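UDP-N-acetylglucosamine 2-epimerase (Listeria monocytogenes, PDB 3OT5) probably interconverts UDP-N-acetylglucosamine and UDP-N-acetylmannosamine by inverting C2 of the sugar, as a member of the non-hydrolysing 2-epimerase family. Local coordinates at residues 53-57 with 385-389; 45-50 with 381-385; 116-122 with 139-145; 197-203 with 375-381. All coordinates share one frame; numbering follows the deposited sequence. Where two conformers were deposited one is given.

Contact 1 of 4, residues 53-57 with 385-389; sequences EPETF and LAAIK
Phe57 and helix residues Leu385, Ile388 and Lys389 form the apolar part of this contact. The Phe57 ring is sandwiched: CG2 of Thr56, from its own segment, sits centrally over one face, 3.8 Å above the plane, while Leu385 CD2 covers the opposite face, offset toward the rim. Ile388 brings CG2 to the ring edge, 4.1 Å from Phe57 CE1. The side chain of Lys389 crosses that of Phe57 at about a right angle, its CG 3.5 Å from Phe57 CZ. Leu50, Ile28 and Val30 also touch Phe57, which places the ring inside the hydrophobic layer.

The polar part is weaker. Lys389 bends at both chi3 (57°) and chi4 (62°), which turns NZ back toward the loop. There Lys389 NZ makes a long salt bridge of 3.4 Å with Glu53 OE1, counted as a weak hydrogen bond; its stronger partner is Glu393. OE1 of Glu53 also accepts from Thr56 OG1 at 2.8 Å, on the anti side and 30° out of the carboxylate plane, a bond that ties the carboxylate to its own loop.

Backbone bonds close the turn, since Glu53 O accepts from both Thr56 N and Phe57 N. The arrangement is that of a Rossmann-like domain whose helix-to-strand loop, leading into strand 57-63, is covered by the C-terminal helix 380-392, as in GT-B-type folds.

Contact 2 of 4, residues 45-50 with 381-385; sequences PLVLAL and ANRIL
Leu46 reaches from helix 37-51 into the angle between Ala381 and Ile384, and its side chain can be followed outward atom by atom. CB stands 4.6 Å from Ala381 CB. CG lies 4.3 Å from Ile384 CG2, the nearest methyl, because chi1 of -166° sets it opposite the backbone N and sends the branch across the interface. CD1 is the most engaged atom: it presses on Ile384 CG2 at 3.5 Å, tighter than usual carbon contact, and also meets Ala381 CB at 4.0 Å. The second methyl, CD2, lies 4.1 Å from Ile384 CD1 and also packs against Val144 and Leu119 of the sheet.

Beside this leucine the helices meet through small residues. The CB atoms of Ala49 and Ala381 point at the partner helix and are 3.9 Å apart, and Ala381 CB also rests 3.7 Å from Pro45 O. Leu385 extends this row toward Ala49 and Leu50, but several of its carbon distances there are implausibly short, so the detailed fit is doubtful.

No hydrogen bond crosses the interface, which is held by apolar contact alone. The short axes approach to 9.0 Å and cross at -58°. Rows spaced four residues apart (Pro45 and Ala49, Leu46 and Leu50, Ala381 and Leu385) face each other, consistent with ridges-into-grooves packing. It joins the first helix of the N-terminal Rossmann-like domain to the last helix of the chain, a layer typical of the GT-B-type fold.

Contact 3 of 4, residues 116-122 with 139-145; sequences DIVLVHG and KMLGHVE
His143 NE2 donates to Gly122 O over 2.8 Å, with an N-H...O angle of 166°. The acceptor lies within 9° of the imidazole plane, so the ring uses its in-plane N-H. CG sits opposite the backbone N, carrying the ring across to the neighbouring strand, and Val120 O also lies in plane at the ring edge.

Five backbone bonds join the strands in parallel register. Val118 and Val120 each both donate and accept: Val118 N to Met140 O, Gly142 N to Val118 O (2.8 Å), Val120 N to Gly142 O and Val144 N to Val120 O. Gly122 N closes the series on Val144 O at 2.9 Å. That carbonyl oxygen additionally stands over a face of the His121 ring, 3.8 Å above its plane and offset toward the rim.

On the face bearing Ile117, Leu119 and His121, the CD2 of Leu119 lies 3.6 Å from Gly142 CA, and His121 CD2 touches Val144 CG1. Glu145 CB makes an off-centre CH-pi contact 4.1 Å from the His121 ring centroid, while its carboxylate oxygen OE2 is salt-bridged to Lys42. On the other face, Val120 CG2 meets Leu141 CD1 at 3.9 Å, the two side chains crossing at about a right angle.

Helix 125-136 connects the strands as a beta-alpha-beta crossover within the Rossmann-like sheet. Since the N-H at NE2 is used on Gly122 O, the bond probably fixes the rotation of the His143 ring and pins the turn at the C-terminal end of strand 117-121, where such folds commonly place their binding site.

Contact 4 of 4, residues 197-203 with 375-381; sequences TGNTAID and YGDGFAA
The carboxylate of Asp203 faces the start of helix 380-392. Ala381 N donates to OD1 at 2.7 Å, arriving on the syn side 29° out of the plane with an N-H...O angle of 169°; Ala380 N reaches OD2, whose position is less sure. Another flat group near this turn, the Phe379 ring, has Asp377 CG in plane at its edge. Asp377 OD1 accepts from Phe379 N at 3.0 Å, an Asx turn, and OD2 of the same residue is salt-bridged to Arg383. The Ala381 amide at the helix start would probably help to stabilise the negative charge of Asp203.

A water links the segments, donating to Asn199 O (2.6 Å) and accepting from Gly378 N (3.0 Å); its bond to Asp203 OD2 shares the uncertainty of that atom. All this lies where the chain leaves the first parallel sheet at strand 194-196 and where the C-terminal helix returns from the second domain, the double crossover of a GT-B-type fold. At the crossing Asn199 N donates to Tyr375 O at 2.6 Å, and Tyr375 OH bonds Glu334 and Gly335.

Apolar groups fill in around these bonds. Ile202 lays CD1 3.4 Å from Gly376 O and CG2 3.6 Å from Gly378 N. Ala380 points at the partner segment, its CB meeting Thr200 CG2 at 3.8 Å, while its CA makes a CA-H...O contact with Thr197 O.

Contacts 4, 2 and 1 follow helix 380-392 from its start to its later turns, with Leu385 shared by contacts 1 and 2 and Ala381 by contacts 2 and 4. The centres of contacts 1 and 2 are about 8 Å apart, those of contacts 2 and 4 about 10 Å. Contact 3 lies in the sheet that contacts 1 and 2 pack against: Leu46 CD2 of contact 2 is 3.5 Å from Val144 CG2, and Ile388 CD1 of contact 1 is 4.0 Å from Leu119 CD1. Arg383 NH2 bridges to Asp377 OD2 at 2.8 Å, tying contact 2 to contact 4. Contact 4 lies nearest the chain centre, at the domain junction; glycol molecules, probably from crystallisation, lie beside Gly378 and Phe379.

Contact 1 of 4, residues 53-57 with 385-389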
loop_
_atom_site.group_PDB
_atom_site.type_symbol
_atom_site.label_atom_id
_atom_site.label_comp_id
_atom_site.label_asym_id
_atom_site.label_seq_id
_atom_site.Cartn_x
_atom_site.Cartn_y
_atom_site.Cartn_z
ATOM N N GLU A 53 9.476 19.725 -8.763
ATOM C CA GLU A 53 10.598 20.041 -9.632
ATOM C C GLU A 53 10.107 20.367 -11.059
ATOM O O GLU A 53 10.451 19.690 -12.028
ATOM C CB GLU A 53 11.600 18.879 -9.584
ATOM C CG GLU A 53 12.937 19.175 -10.210
ATOM C CD GLU A 53 13.949 18.045 -10.038
ATOM O OE1 GLU A 53 14.992 18.083 -10.726
ATOM O OE2 GLU A 53 13.708 17.131 -9.221
ATOM N N PRO A 54 9.301 21.428 -11.188
ATOM C CA PRO A 54 8.759 21.806 -12.488
ATOM C C PRO A 54 9.801 22.316 -13.477
ATOM O O PRO A 54 9.497 22.401 -14.656
ATOM C CB PRO A 54 7.776 22.921 -12.135
ATOM C CG PRO A 54 8.354 23.530 -10.905
ATOM C CD PRO A 54 8.878 22.365 -10.135
ATOM N N GLU A 55 11.003 22.681 -13.011
ATOM C CA GLU A 55 12.039 23.136 -13.934
ATOM C C GLU A 55 12.572 21.953 -14.747
ATOM O O GLU A 55 13.197 22.147 -15.793
ATOM C CB GLU A 55 13.217 23.864 -13.250
ATOM C CG GLU A 55 14.104 23.078 -12.253
ATOM C CD GLU A 55 13.507 22.940 -10.847
ATOM O OE1 GLU A 55 12.269 23.037 -10.691
ATOM O OE2 GLU A 55 14.298 22.743 -9.890
ATOM N N THR A 56 12.321 20.742 -14.257
ATOM C CA THR A 56 12.784 19.528 -14.904
ATOM C C THR A 56 11.662 18.704 -15.502
ATOM O O THR A 56 11.790 18.204 -16.602
ATOM C CB THR A 56 13.455 18.584 -13.878
ATOM O OG1 THR A 56 14.513 19.260 -13.195
ATOM C CG2 THR A 56 13.988 17.334 -14.562
ATOM N N PHE A 57 10.567 18.563 -14.757
ATOM C CA PHE A 57 9.455 17.731 -15.183
ATOM C C PHE A 57 8.157 18.418 -15.544
ATOM O O PHE A 57 7.804 19.459 -15.022
ATOM C CB PHE A 57 9.097 16.747 -14.071
ATOM C CG PHE A 57 10.223 15.843 -13.653
ATOM C CD1 PHE A 57 10.568 14.750 -14.422
ATOM C CD2 PHE A 57 10.889 16.051 -12.449
ATOM C CE1 PHE A 57 11.584 13.908 -14.028
ATOM C CE2 PHE A 57 11.913 15.209 -12.050
ATOM C CZ PHE A 57 12.254 14.137 -12.830
ATOM N N LEU A 385 12.241 9.640 -8.902
ATOM C CA LEU A 385 12.530 10.794 -9.753
ATOM C C LEU A 385 14.009 10.901 -10.079
ATOM O O LEU A 385 14.363 11.146 -11.224
ATOM C CB LEU A 385 12.030 12.108 -9.147
ATOM C CG LEU A 385 10.513 12.262 -9.005
ATOM C CD1 LEU A 385 10.184 13.700 -8.578
ATOM C CD2 LEU A 385 9.800 11.924 -10.315
ATOM N N ALA A 386 14.869 10.707 -9.084
ATOM C CA ALA A 386 16.312 10.782 -9.317
ATOM C C ALA A 386 16.677 9.720 -10.343
ATOM O O ALA A 386 17.507 9.946 -11.217
ATOM C CB ALA A 386 17.098 10.590 -8.018
ATOM N N ALA A 387 16.034 8.562 -10.236
ATOM C CA ALA A 387 16.260 7.473 -11.164
ATOM C C ALA A 387 15.875 7.925 -12.590
ATOM O O ALA A 387 16.642 7.762 -13.546
ATOM C CB ALA A 387 15.441 6.250 -10.731
ATOM N N ILE A 388 14.707 8.538 -12.724
ATOM C CA ILE A 388 14.261 9.038 -14.029
ATOM C C ILE A 388 15.195 10.156 -14.512
ATOM O O ILE A 388 15.597 10.162 -15.682
ATOM C CB ILE A 388 12.804 9.519 -13.985
ATOM C CG1 ILE A 388 11.878 8.342 -13.663
ATOM C CG2 ILE A 388 12.404 10.136 -15.326
ATOM C CD1 ILE A 388 10.433 8.732 -13.468
ATOM N N LYS A 389 15.559 11.090 -13.625
ATOM C CA LYS A 389 16.496 12.159 -14.010
ATOM C C LYS A 389 17.792 11.541 -14.496
ATOM O O LYS A 389 18.341 11.957 -15.505
ATOM C CB LYS A 389 16.838 13.091 -12.848
ATOM C CG LYS A 389 15.776 14.080 -12.463
ATOM C CD LYS A 389 16.205 14.917 -11.241
ATOM C CE LYS A 389 17.521 15.672 -11.437
ATOM N NZ LYS A 389 17.495 16.672 -12.538
#

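Contact 2 of 4, residues 45-50 with 381-385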
loop_
_atom_site.group_PDB
_atom_site.type_symbol
_atom_site.label_atom_id
_atom_site.label_comp_id
_atom_site.label_asym_id
_atom_site.label_seq_id
_atom_site.Cartn_x
_atom_site.Cartn_y
_atom_site.Cartn_z
ATOM N N PRO A 45 2.064 10.588 -4.319
ATOM C CA PRO A 45 3.328 11.108 -3.808
ATOM C C PRO A 45 4.359 11.326 -4.905
ATOM O O PRO A 45 5.133 12.277 -4.861
ATOM C CB PRO A 45 3.809 10.001 -2.855
ATOM C CG PRO A 45 2.646 9.249 -2.520
ATOM C CD PRO A 45 1.762 9.281 -3.733
ATOM N N LEU A 46 4.365 10.422 -5.871
ATOM C CA LEU A 46 5.275 10.492 -6.995
ATOM C C LEU A 46 4.888 11.709 -7.838
ATOM O O LEU A 46 5.753 12.484 -8.278
ATOM C CB LEU A 46 5.187 9.188 -7.786
ATOM C CG LEU A 46 6.242 8.828 -8.827
ATOM C CD1 LEU A 46 7.644 8.898 -8.225
ATOM C CD2 LEU A 46 5.944 7.421 -9.359
ATOM N N VAL A 47 3.591 11.906 -8.040
ATOM C CA VAL A 47 3.128 13.058 -8.800
ATOM C C VAL A 47 3.547 14.336 -8.057
ATOM O O VAL A 47 4.049 15.278 -8.682
ATOM C CB VAL A 47 1.615 13.031 -9.047
ATOM C CG1 VAL A 47 1.156 14.326 -9.707
ATOM C CG2 VAL A 47 1.254 11.823 -9.901
ATOM N N LEU A 48 3.351 14.367 -6.737
ATOM C CA LEU A 48 3.778 15.520 -5.937
ATOM C C LEU A 48 5.255 15.802 -6.144
ATOM O O LEU A 48 5.632 16.948 -6.376
ATOM C CB LEU A 48 3.539 15.326 -4.437
ATOM C CG LEU A 48 2.124 15.388 -3.887
ATOM C CD1 LEU A 48 2.168 15.304 -2.355
ATOM C CD2 LEU A 48 1.454 16.671 -4.336
ATOM N N ALA A 49 6.086 14.764 -6.030
ATOM C CA ALA A 49 7.535 14.897 -6.219
ATOM C C ALA A 49 7.872 15.531 -7.581
ATOM O O ALA A 49 8.761 16.385 -7.680
ATOM C CB ALA A 49 8.210 13.556 -6.085
ATOM N N LEU A 50 7.175 15.093 -8.626
ATOM C CA LEU A 50 7.366 15.645 -9.967
ATOM C C LEU A 50 6.975 17.112 -9.983
ATOM O O LEU A 50 7.642 17.934 -10.611
ATOM C CB LEU A 50 6.520 14.895 -10.992
ATOM C CG LEU A 50 6.958 13.480 -11.350
ATOM C CD1 LEU A 50 5.828 12.701 -12.043
ATOM C CD2 LEU A 50 8.213 13.547 -12.217
ATOM N N ALA A 381 9.503 8.174 -3.673
ATOM C CA ALA A 381 9.221 9.082 -4.783
ATOM C C ALA A 381 10.476 9.825 -5.246
ATOM O O ALA A 381 10.738 9.935 -6.437
ATOM C CB ALA A 381 8.123 10.081 -4.392
ATOM N N ASN A 382 11.252 10.317 -4.286
ATOM C CA ASN A 382 12.469 11.058 -4.579
ATOM C C ASN A 382 13.473 10.180 -5.292
ATOM O O ASN A 382 14.102 10.611 -6.257
ATOM C CB ASN A 382 13.040 11.631 -3.289
ATOM C CG ASN A 382 12.077 12.566 -2.614
ATOM O OD1 ASN A 382 11.601 12.286 -1.519
ATOM N ND2 ASN A 382 11.695 13.634 -3.313
ATOM N N ARG A 383 13.621 8.945 -4.825
ATOM C CA ARG A 383 14.524 7.996 -5.474
ATOM C C ARG A 383 14.006 7.677 -6.879
ATOM O O ARG A 383 14.774 7.578 -7.818
ATOM C CB ARG A 383 14.672 6.716 -4.651
ATOM C CG ARG A 383 15.326 6.936 -3.262
ATOM C CD ARG A 383 15.588 5.625 -2.541
ATOM N NE ARG A 383 16.122 5.862 -1.201
ATOM C CZ ARG A 383 15.378 6.019 -0.107
ATOM N NH1 ARG A 383 14.060 5.946 -0.166
ATOM N NH2 ARG A 383 15.956 6.236 1.051
ATOM N N ILE A 384 12.695 7.537 -7.029
ATOM C CA ILE A 384 12.139 7.249 -8.354
ATOM C C ILE A 384 12.490 8.397 -9.316
ATOM O O ILE A 384 13.009 8.152 -10.400
ATOM C CB ILE A 384 10.615 6.982 -8.310
ATOM C CG1 ILE A 384 10.327 5.678 -7.568
ATOM C CG2 ILE A 384 10.013 6.886 -9.739
ATOM C CD1 ILE A 384 8.828 5.404 -7.351
ATOM N N LEU A 385 12.241 9.640 -8.902
ATOM C CA LEU A 385 12.530 10.794 -9.753
ATOM C C LEU A 385 14.009 10.901 -10.079
ATOM O O LEU A 385 14.363 11.146 -11.224
ATOM C CB LEU A 385 12.030 12.108 -9.147
ATOM C CG LEU A 385 10.513 12.262 -9.005
ATOM C CD1 LEU A 385 10.184 13.700 -8.578
ATOM C CD2 LEU A 385 9.800 11.924 -10.315
#

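Contact 3 of 4, residues 116-122 with 139-145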
loop_
_atom_site.group_PDB
_atom_site.type_symbol
_atom_site.label_atom_id
_atom_site.label_comp_id
_atom_site.label_asym_id
_atom_site.label_seq_id
_atom_site.Cartn_x
_atom_site.Cartn_y
_atom_site.Cartn_z
ATOM N N ASP A 116 7.597 11.562 -22.573
ATOM C CA ASP A 116 8.896 10.924 -22.625
ATOM C C ASP A 116 8.862 9.616 -21.860
ATOM O O ASP A 116 9.597 8.687 -22.163
ATOM C CB ASP A 116 9.916 11.843 -22.012
ATOM C CG ASP A 116 10.052 13.111 -22.785
ATOM O OD1 ASP A 116 9.992 13.038 -24.026
ATOM O OD2 ASP A 116 10.223 14.171 -22.170
ATOM N N ILE A 117 7.999 9.536 -20.859
ATOM C CA ILE A 117 7.930 8.333 -20.069
ATOM C C ILE A 117 6.580 8.203 -19.450
ATOM O O ILE A 117 5.964 9.185 -19.048
ATOM C CB ILE A 117 9.028 8.306 -18.990
ATOM C CG1 ILE A 117 8.998 6.988 -18.204
ATOM C CG2 ILE A 117 8.882 9.493 -18.030
ATOM C CD1 ILE A 117 10.137 6.867 -17.215
ATOM N N VAL A 118 6.115 6.970 -19.392
ATOM C CA VAL A 118 4.837 6.668 -18.809
ATOM C C VAL A 118 5.102 5.808 -17.598
ATOM O O VAL A 118 5.912 4.866 -17.667
ATOM C CB VAL A 118 3.942 5.915 -19.781
ATOM C CG1 VAL A 118 2.577 5.626 -19.125
ATOM C CG2 VAL A 118 3.756 6.731 -21.040
ATOM N N LEU A 119 4.440 6.137 -16.488
ATOM C CA LEU A 119 4.610 5.376 -15.261
ATOM C C LEU A 119 3.328 4.662 -14.934
ATOM O O LEU A 119 2.259 5.285 -14.831
ATOM C CB LEU A 119 5.018 6.258 -14.083
ATOM C CG LEU A 119 6.296 7.065 -14.270
ATOM C CD1 LEU A 119 6.517 7.982 -13.067
ATOM C CD2 LEU A 119 7.484 6.136 -14.510
ATOM N N VAL A 120 3.440 3.342 -14.809
ATOM C CA VAL A 120 2.315 2.494 -14.457
ATOM C C VAL A 120 2.685 1.893 -13.115
ATOM O O VAL A 120 3.885 1.760 -12.756
ATOM C CB VAL A 120 2.027 1.424 -15.527
ATOM C CG1 VAL A 120 1.691 2.114 -16.919
ATOM C CG2 VAL A 120 3.191 0.492 -15.669
ATOM N N HIS A 121 1.667 1.535 -12.355
ATOM C CA HIS A 121 1.898 1.010 -11.045
ATOM C C HIS A 121 1.437 -0.416 -10.822
ATOM O O HIS A 121 0.364 -0.837 -11.274
ATOM C CB HIS A 121 1.172 1.876 -10.017
ATOM C CG HIS A 121 1.383 1.424 -8.609
ATOM N ND1 HIS A 121 0.753 0.315 -8.084
ATOM C CD2 HIS A 121 2.170 1.914 -7.621
ATOM C CE1 HIS A 121 1.149 0.139 -6.834
ATOM N NE2 HIS A 121 2.001 1.102 -6.527
ATOM N N GLY A 122 2.271 -1.138 -10.087
ATOM C CA GLY A 122 1.970 -2.485 -9.668
ATOM C C GLY A 122 1.460 -3.523 -10.646
ATOM O O GLY A 122 1.982 -3.690 -11.751
ATOM N N LYS A 139 7.389 4.473 -26.191
ATOM C CA LYS A 139 7.736 5.417 -25.130
ATOM C C LYS A 139 8.386 4.629 -24.017
ATOM O O LYS A 139 8.109 3.439 -23.834
ATOM C CB LYS A 139 6.513 6.103 -24.522
ATOM C CG LYS A 139 5.922 7.330 -25.177
ATOM C CD LYS A 139 5.679 7.214 -26.631
ATOM C CE LYS A 139 6.850 7.729 -27.431
ATOM N NZ LYS A 139 6.931 9.210 -27.294
ATOM N N MET A 140 9.223 5.300 -23.244
ATOM C CA MET A 140 9.863 4.641 -22.147
ATOM C C MET A 140 8.791 4.316 -21.097
ATOM O O MET A 140 7.882 5.118 -20.841
ATOM C CB MET A 140 10.966 5.509 -21.575
ATOM C CG MET A 140 11.760 4.805 -20.525
ATOM S SD MET A 140 13.128 5.803 -20.001
ATOM C CE MET A 140 13.893 4.718 -18.786
ATOM N N LEU A 141 8.886 3.118 -20.535
ATOM C CA LEU A 141 7.944 2.633 -19.543
ATOM C C LEU A 141 8.619 2.439 -18.198
ATOM O O LEU A 141 9.610 1.718 -18.080
ATOM C CB LEU A 141 7.335 1.295 -19.995
ATOM C CG LEU A 141 6.275 0.692 -19.069
ATOM C CD1 LEU A 141 5.133 1.667 -18.834
ATOM C CD2 LEU A 141 5.741 -0.617 -19.644
ATOM N N GLY A 142 8.071 3.090 -17.185
ATOM C CA GLY A 142 8.587 2.981 -15.838
ATOM C C GLY A 142 7.553 2.216 -15.034
ATOM O O GLY A 142 6.350 2.496 -15.135
ATOM N N HIS A 143 8.018 1.267 -14.229
ATOM C CA HIS A 143 7.117 0.436 -13.426
ATOM C C HIS A 143 7.332 0.684 -11.942
ATOM O O HIS A 143 8.370 0.317 -11.375
ATOM C CB HIS A 143 7.329 -1.016 -13.848
ATOM C CG HIS A 143 6.338 -1.986 -13.290
ATOM N ND1 HIS A 143 6.629 -3.321 -13.120
ATOM C CD2 HIS A 143 5.086 -1.809 -12.809
ATOM C CE1 HIS A 143 5.576 -3.937 -12.619
ATOM N NE2 HIS A 143 4.630 -3.040 -12.411
ATOM N N VAL A 144 6.351 1.350 -11.325
ATOM C CA VAL A 144 6.398 1.676 -9.906
ATOM C C VAL A 144 5.903 0.451 -9.169
ATOM O O VAL A 144 4.870 -0.079 -9.522
ATOM C CB VAL A 144 5.530 2.894 -9.572
ATOM C CG1 VAL A 144 5.601 3.194 -8.090
ATOM C CG2 VAL A 144 5.989 4.112 -10.392
ATOM N N GLU A 145 6.631 0.036 -8.120
ATOM C CA GLU A 145 6.328 -1.181 -7.363
ATOM C C GLU A 145 6.538 -2.365 -8.312
ATOM O O GLU A 145 5.623 -3.154 -8.596
ATOM C CB GLU A 145 4.927 -1.181 -6.733
ATOM C CG GLU A 145 4.653 -2.450 -5.934
ATOM C CD GLU A 145 3.295 -2.472 -5.256
ATOM O OE1 GLU A 145 2.421 -3.205 -5.769
ATOM O OE2 GLU A 145 3.086 -1.741 -4.251
#

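Contact 4 of 4, residues 197-203 with 375-381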
loop_
_atom_site.group_PDB
_atom_site.type_symbol
_atom_site.label_atom_id
_atom_site.label_comp_id
_atom_site.label_asym_id
_atom_site.label_seq_id
_atom_site.Cartn_x
_atom_site.Cartn_y
_atom_site.Cartn_z
ATOM N N THR A 197 13.658 1.308 -4.448
ATOM C CA THR A 197 13.301 2.638 -3.994
ATOM C C THR A 197 12.475 2.675 -2.720
ATOM O O THR A 197 12.352 3.726 -2.086
ATOM C CB THR A 197 12.413 3.264 -5.072
ATOM O OG1 THR A 197 11.235 2.459 -5.214
ATOM C CG2 THR A 197 13.153 3.310 -6.409
ATOM N N GLY A 198 11.931 1.529 -2.333
ATOM C CA GLY A 198 11.020 1.473 -1.186
ATOM C C GLY A 198 9.622 1.589 -1.784
ATOM O O GLY A 198 9.465 1.714 -3.002
ATOM N N ASN A 199 8.621 1.586 -0.914
ATOM C CA ASN A 199 7.218 1.665 -1.300
ATOM C C ASN A 199 6.651 3.086 -1.209
ATOM O O ASN A 199 6.710 3.698 -0.144
ATOM C CB ASN A 199 6.419 0.743 -0.368
ATOM C CG ASN A 199 4.926 0.783 -0.630
ATOM O OD1 ASN A 199 4.441 1.576 -1.443
ATOM N ND2 ASN A 199 4.186 -0.070 0.070
ATOM N N THR A 200 6.104 3.618 -2.309
ATOM C CA THR A 200 5.513 4.976 -2.267
ATOM C C THR A 200 4.329 5.143 -1.285
ATOM O O THR A 200 4.002 6.261 -0.888
ATOM C CB THR A 200 5.100 5.484 -3.669
ATOM O OG1 THR A 200 4.182 4.568 -4.275
ATOM C CG2 THR A 200 6.335 5.653 -4.576
ATOM N N ALA A 201 3.706 4.034 -0.894
ATOM C CA ALA A 201 2.587 4.059 0.055
ATOM C C ALA A 201 3.012 4.711 1.360
ATOM O O ALA A 201 2.218 5.379 2.016
ATOM C CB ALA A 201 2.066 2.644 0.317
ATOM N N ILE A 202 4.272 4.523 1.726
ATOM C CA ILE A 202 4.801 5.111 2.938
ATOM C C ILE A 202 4.943 6.620 2.705
ATOM O O ILE A 202 4.609 7.403 3.593
ATOM C CB ILE A 202 6.112 4.429 3.341
ATOM C CG1 ILE A 202 5.845 2.929 3.576
ATOM C CG2 ILE A 202 6.693 5.083 4.577
ATOM C CD1 ILE A 202 7.084 2.078 3.769
ATOM N N ASP A 203 5.391 7.036 1.506
ATOM C CA ASP A 203 5.505 8.473 1.198
ATOM C C ASP A 203 4.123 9.117 1.363
ATOM O O ASP A 203 3.996 10.252 1.826
ATOM C CB ASP A 203 5.975 8.777 -0.246
ATOM C CG ASP A 203 7.331 8.176 -0.598
ATOM O OD1 ASP A 203 8.022 8.780 -1.454
ATOM O OD2 ASP A 203 7.727 7.126 -0.047
ATOM N N TYR A 375 10.200 -1.747 4.106
ATOM C CA TYR A 375 9.415 -1.445 2.902
ATOM C C TYR A 375 9.520 0.005 2.433
ATOM O O TYR A 375 8.932 0.368 1.405
ATOM C CB TYR A 375 7.964 -1.850 3.117
ATOM C CG TYR A 375 7.860 -3.319 3.442
ATOM C CD1 TYR A 375 8.010 -4.273 2.444
ATOM C CD2 TYR A 375 7.639 -3.754 4.736
ATOM C CE1 TYR A 375 7.944 -5.615 2.727
ATOM C CE2 TYR A 375 7.559 -5.111 5.033
ATOM C CZ TYR A 375 7.714 -6.032 4.019
ATOM O OH TYR A 375 7.654 -7.377 4.281
ATOM N N GLY A 376 10.277 0.821 3.169
ATOM C CA GLY A 376 10.469 2.218 2.792
ATOM C C GLY A 376 10.584 3.199 3.945
ATOM O O GLY A 376 10.088 2.942 5.039
ATOM N N ASP A 377 11.229 4.329 3.674
ATOM C CA ASP A 377 11.417 5.396 4.651
ATOM C C ASP A 377 10.539 6.608 4.324
ATOM O O ASP A 377 10.594 7.617 5.026
ATOM C CB ASP A 377 12.883 5.829 4.706
ATOM C CG ASP A 377 13.394 6.386 3.373
ATOM O OD1 ASP A 377 12.674 6.332 2.340
ATOM O OD2 ASP A 377 14.546 6.860 3.357
ATOM N N GLY A 378 9.743 6.516 3.262
ATOM C CA GLY A 378 8.861 7.622 2.880
ATOM C C GLY A 378 9.446 8.532 1.811
ATOM O O GLY A 378 8.915 9.615 1.535
ATOM N N PHE A 379 10.536 8.094 1.191
ATOM C CA PHE A 379 11.165 8.888 0.156
ATOM C C PHE A 379 11.368 8.090 -1.107
ATOM O O PHE A 379 12.275 8.360 -1.875
ATOM C CB PHE A 379 12.483 9.500 0.657
ATOM C CG PHE A 379 12.298 10.465 1.783
ATOM C CD1 PHE A 379 11.941 11.779 1.532
ATOM C CD2 PHE A 379 12.483 10.067 3.096
ATOM C CE1 PHE A 379 11.761 12.677 2.571
ATOM C CE2 PHE A 379 12.314 10.958 4.137
ATOM C CZ PHE A 379 11.950 12.265 3.875
ATOM N N ALA A 380 10.496 7.118 -1.337
ATOM C CA ALA A 380 10.578 6.304 -2.540
ATOM C C ALA A 380 10.383 7.184 -3.774
ATOM O O ALA A 380 11.043 6.983 -4.784
ATOM C CB ALA A 380 9.541 5.198 -2.502
ATOM N N ALA A 381 9.503 8.174 -3.673
ATOM C CA ALA A 381 9.221 9.082 -4.783
ATOM C C ALA A 381 10.476 9.825 -5.246
ATOM O O ALA A 381 10.738 9.935 -6.437
ATOM C CB ALA A 381 8.123 10.081 -4.392
HETATM O O HOH W 1 8.730 5.009 0.918
#